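Side-chain contacts in complement factor MASP-3 (Homo sapiens, PDB 3DEM), which is a complement serine protease whose CUB1-EGF-CUB2 region carries interaction sites for mannan-binding lectin and ficolins: residues Q13-P18 / S23-T28; E86-L89 / F94-I97. All blocks are in the same frame, centred on the assembly; numbering follows the deposited sequence.

Contact 1 (Q13-P18 / S23-T28); sequences QSPGYP and SDSEVT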
loop_
_atom_site.group_PDB
_atom_site.type_symbol
_atom_site.label_atom_id
_atom_site.label_comp_id
_atom_site.label_asym_id
_atom_site.label_seq_id
_atom_site.Cartn_x
_atom_site.Cartn_y
_atom_site.Cartn_z
ATOM N N GLN A 13 23.063 7.873 0.316
ATOM C CA GLN A 13 24.242 7.569 -0.485
ATOM C C GLN A 13 25.438 7.418 0.432
ATOM O O GLN A 13 25.440 7.933 1.549
ATOM C CB GLN A 13 24.543 8.711 -1.464
ATOM C CG GLN A 13 23.372 9.154 -2.319
ATOM C CD GLN A 13 23.665 10.422 -3.084
ATOM O OE1 GLN A 13 24.671 11.097 -2.838
ATOM N NE2 GLN A 13 22.789 10.758 -4.024
ATOM N N SER A 14 26.463 6.722 -0.045
ATOM C CA SER A 14 27.739 6.668 0.658
ATOM C C SER A 14 28.443 8.020 0.551
ATOM O O SER A 14 28.226 8.768 -0.410
ATOM C CB SER A 14 28.623 5.577 0.058
ATOM O OG SER A 14 28.677 5.709 -1.350
ATOM N N PRO A 15 29.286 8.345 1.543
ATOM C CA PRO A 15 30.089 9.563 1.465
ATOM C C PRO A 15 30.871 9.610 0.157
ATOM O O PRO A 15 31.536 8.632 -0.203
ATOM C CB PRO A 15 31.057 9.425 2.642
ATOM C CG PRO A 15 30.366 8.535 3.602
ATOM C CD PRO A 15 29.525 7.594 2.788
ATOM N N GLY A 16 30.766 10.728 -0.555
ATOM C CA GLY A 16 31.506 10.921 -1.793
ATOM C C GLY A 16 30.758 10.565 -3.065
ATOM O O GLY A 16 31.132 11.013 -4.147
ATOM N N TYR A 17 29.706 9.758 -2.940
ATOM C CA TYR A 17 28.925 9.320 -4.099
ATOM C C TYR A 17 28.609 10.503 -5.007
ATOM O O TYR A 17 28.256 11.572 -4.520
ATOM C CB TYR A 17 27.632 8.629 -3.648
ATOM C CG TYR A 17 26.827 8.016 -4.778
ATOM C CD1 TYR A 17 26.969 6.671 -5.110
ATOM C CD2 TYR A 17 25.927 8.782 -5.514
ATOM C CE1 TYR A 17 26.238 6.106 -6.146
ATOM C CE2 TYR A 17 25.194 8.231 -6.553
ATOM C CZ TYR A 17 25.352 6.891 -6.864
ATOM O OH TYR A 17 24.622 6.337 -7.893
ATOM N N PRO A 18 28.729 10.317 -6.335
ATOM C CA PRO A 18 29.079 9.079 -7.032
ATOM C C PRO A 18 30.585 8.819 -7.161
ATOM O O PRO A 18 30.990 7.899 -7.874
ATOM C CB PRO A 18 28.470 9.291 -8.417
ATOM C CG PRO A 18 28.572 10.764 -8.637
ATOM C CD PRO A 18 28.482 11.423 -7.278
ATOM N N SER A 23 38.405 6.506 2.955
ATOM C CA SER A 23 38.743 5.435 3.879
ATOM C C SER A 23 38.457 5.877 5.311
ATOM O O SER A 23 38.244 7.061 5.571
ATOM C CB SER A 23 40.211 5.026 3.720
ATOM O OG SER A 23 41.072 6.101 4.032
ATOM N N ASP A 24 38.448 4.914 6.229
ATOM C CA ASP A 24 38.198 5.169 7.648
ATOM C C ASP A 24 36.976 6.047 7.873
ATOM O O ASP A 24 37.033 7.037 8.604
ATOM C CB ASP A 24 39.420 5.793 8.324
ATOM C CG ASP A 24 39.211 6.014 9.814
ATOM O OD1 ASP A 24 38.530 5.179 10.454
ATOM O OD2 ASP A 24 39.724 7.024 10.345
ATOM N N SER A 25 35.868 5.690 7.240
ATOM C CA SER A 25 34.645 6.438 7.440
ATOM C C SER A 25 33.562 5.510 7.966
ATOM O O SER A 25 33.531 4.325 7.639
ATOM C CB SER A 25 34.197 7.127 6.148
ATOM O OG SER A 25 33.730 6.185 5.197
ATOM N N GLU A 26 32.690 6.058 8.801
ATOM C CA GLU A 26 31.590 5.300 9.359
ATOM C C GLU A 26 30.392 6.209 9.570
ATOM O O GLU A 26 30.443 7.158 10.351
ATOM C CB GLU A 26 31.988 4.638 10.678
ATOM C CG GLU A 26 30.923 3.683 11.208
ATOM C CD GLU A 26 31.360 2.935 12.450
ATOM O OE1 GLU A 26 30.502 2.256 13.050
ATOM O OE2 GLU A 26 32.553 3.023 12.821
ATOM N N VAL A 27 29.314 5.913 8.862
ATOM C CA VAL A 27 28.108 6.718 8.937
ATOM C C VAL A 27 26.917 5.821 9.233
ATOM O O VAL A 27 26.757 4.762 8.628
ATOM C CB VAL A 27 27.865 7.485 7.619
ATOM C CG1 VAL A 27 26.722 8.486 7.780
ATOM C CG2 VAL A 27 29.143 8.194 7.171
ATOM N N THR A 28 26.092 6.246 10.180
ATOM C CA THR A 28 24.880 5.524 10.524
ATOM C C THR A 28 23.658 6.385 10.225
ATOM O O THR A 28 23.627 7.566 10.564
ATOM C CB THR A 28 24.874 5.116 12.012
ATOM O OG1 THR A 28 25.922 4.167 12.252
ATOM C CG2 THR A 28 23.537 4.491 12.402
#
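P15 meets V27 where the chain passes from one sheet of the first CUB beta sandwich to the other. The link is apolar and small. The ring corner of P15 touches one branch of V27, with CG 3.8 Å from CG2. S25 adds a marginal approach, with its OG 4.4 Å from P15 CG. F99 on the neighbouring strand touches P15 and S25.

Polar bonds shape each segment rather than join the two. S14 to Y17 form a type II beta turn. It is closed by Y17 N to S14 O at 3.1 Å, with P15 and G16 at its corners. S14 OG bonds to F112 N, which ties the turn to strand 111-120. D24 and S25 together lie opposite S101, a G1 beta bulge. D24 bonds through its backbone to D102, a calcium ligand.

The far end of the turn reaches the dimer partner: Y17 and P18 pack on F151 of the second subunit. P18 follows a cis peptide bond, and its CB lies on one face of the Y17 ring. In V27, CG1 stands anti to the backbone N (chi1 -171°), which leaves CG2 beside that N as the branch that meets P15.

Contact 2 (E86-L89 / F94-I97); sequences EVVL and FMSI
M95 packs its methyl against the peptide group joining V88 and L89, at the carbonyl oxygen rather than over the face. CE sits above the peptide plane and outward of V88 O, 3.7 Å from that oxygen. This is van der Waals packing of a methyl group on a carbonyl oxygen. The other flat group is the F94 ring. One of its faces carries the backbone S96 N of the same segment, 4.0 Å above the ring plane and toward the rim.

The side chains of M95 and V88 also meet directly, but more loosely. CE of M95 is 4.3 Å from V88 CG1. CB of L89 is directed away from 94-97, and L89 takes part through its backbone, with L89 C 4.4 Å from M95 CE. One methyl group thus carries the whole contact from the side of 94-97.

The shape of M95 explains this reach. Its chain is extended through the first two torsions, then turns about the CG-SD bond (chi3 -81°), which brings CE toward the V88 carbonyl.

The contact bridges the two sheets of the first CUB domain. Strand 88-89 is an outer strand of one sheet, and V88 pairs through its backbone with L41 of strand 37-47. Strand 94-101 is an inner strand of the other sheet, between 25-32 and 58-62. M95 is buried between the sheets, where it also touches I39 and L41 of strand 37-47 and V61 of strand 58-62. S96 bonds through OG to N30 OD1 of strand 25-32.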
loop_
_atom_site.group_PDB
_atom_site.type_symbol
_atom_site.label_atom_id
_atom_site.label_comp_id
_atom_site.label_asym_id
_atom_site.label_seq_id
_atom_site.Cartn_x
_atom_site.Cartn_y
_atom_site.Cartn_z
ATOM N N GLU A 86 17.221 -7.031 -4.551
ATOM C CA GLU A 86 16.473 -7.483 -3.387
ATOM C C GLU A 86 16.086 -6.348 -2.450
ATOM O O GLU A 86 16.861 -5.426 -2.196
ATOM C CB GLU A 86 17.240 -8.569 -2.629
ATOM C CG GLU A 86 17.360 -9.897 -3.389
ATOM C CD GLU A 86 16.028 -10.613 -3.563
ATOM O OE1 GLU A 86 15.063 -10.278 -2.839
ATOM O OE2 GLU A 86 15.940 -11.523 -4.422
ATOM N N VAL A 87 14.862 -6.425 -1.950
ATOM C CA VAL A 87 14.345 -5.450 -1.011
ATOM C C VAL A 87 14.562 -5.958 0.403
ATOM O O VAL A 87 14.314 -7.128 0.688
ATOM C CB VAL A 87 12.837 -5.223 -1.232
ATOM C CG1 VAL A 87 12.227 -4.509 -0.044
ATOM C CG2 VAL A 87 12.598 -4.453 -2.525
ATOM N N VAL A 88 15.031 -5.081 1.283
ATOM C CA VAL A 88 15.174 -5.412 2.692
ATOM C C VAL A 88 14.014 -4.802 3.477
ATOM O O VAL A 88 13.829 -3.585 3.492
ATOM C CB VAL A 88 16.511 -4.901 3.268
ATOM C CG1 VAL A 88 16.628 -5.269 4.743
ATOM C CG2 VAL A 88 17.685 -5.461 2.467
ATOM N N LEU A 89 13.233 -5.657 4.125
ATOM C CA LEU A 89 12.058 -5.212 4.861
ATOM C C LEU A 89 12.305 -5.328 6.361
ATOM O O LEU A 89 12.707 -6.385 6.848
ATOM C CB LEU A 89 10.842 -6.047 4.457
ATOM C CG LEU A 89 9.458 -5.624 4.959
ATOM C CD1 LEU A 89 9.034 -4.293 4.361
ATOM C CD2 LEU A 89 8.418 -6.704 4.643
ATOM N N PHE A 94 11.335 0.529 12.643
ATOM C CA PHE A 94 12.673 1.095 12.800
ATOM C C PHE A 94 13.728 0.354 11.982
ATOM O O PHE A 94 13.728 -0.876 11.914
ATOM C CB PHE A 94 13.080 1.124 14.280
ATOM C CG PHE A 94 14.507 1.542 14.508
ATOM C CD1 PHE A 94 14.866 2.878 14.456
ATOM C CD2 PHE A 94 15.488 0.600 14.775
ATOM C CE1 PHE A 94 16.179 3.268 14.668
ATOM C CE2 PHE A 94 16.798 0.980 14.983
ATOM C CZ PHE A 94 17.147 2.316 14.930
ATOM N N MET A 95 14.635 1.116 11.377
ATOM C CA MET A 95 15.741 0.536 10.632
ATOM C C MET A 95 16.999 1.381 10.781
ATOM O O MET A 95 16.966 2.595 10.602
ATOM C CB MET A 95 15.375 0.382 9.154
ATOM C CG MET A 95 16.445 -0.306 8.315
ATOM S SD MET A 95 16.005 -0.340 6.568
ATOM C CE MET A 95 14.891 -1.748 6.518
ATOM N N SER A 96 18.107 0.733 11.119
ATOM C CA SER A 96 19.384 1.422 11.225
ATOM C C SER A 96 20.324 0.908 10.144
ATOM O O SER A 96 20.404 -0.298 9.897
ATOM C CB SER A 96 19.993 1.217 12.617
ATOM O OG SER A 96 21.154 2.012 12.790
ATOM N N ILE A 97 21.015 1.830 9.488
ATOM C CA ILE A 97 21.926 1.496 8.403
ATOM C C ILE A 97 23.298 2.084 8.692
ATOM O O ILE A 97 23.420 3.281 8.955
ATOM C CB ILE A 97 21.419 2.057 7.054
ATOM C CG1 ILE A 97 20.046 1.471 6.707
ATOM C CG2 ILE A 97 22.415 1.775 5.930
ATOM C CD1 ILE A 97 19.357 2.183 5.570
#

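Overall arrangement
From the N terminus, the chain leaves strand 9-13, makes the turn in 13-18 and returns as strand 25-32. Contact 1 closes this short loop, laying it on strand 25-32 of the second sheet. Contact 2 comes later and closes another loop, between strands 88-89 and 94-101. The two are in series and neither encloses the other. Of the two, only contact 2 joins strands of both sheets. The loop of contact 1 follows outer strand 9-13, while contact 2 uses 88-89, the outer strand at the other edge. In the second sheet they lie on neighbouring strands, about 18 Å apart, centre to centre. They meet there: T28 CG2 of contact 1 packs 3.5 Å from S96 OG of contact 2.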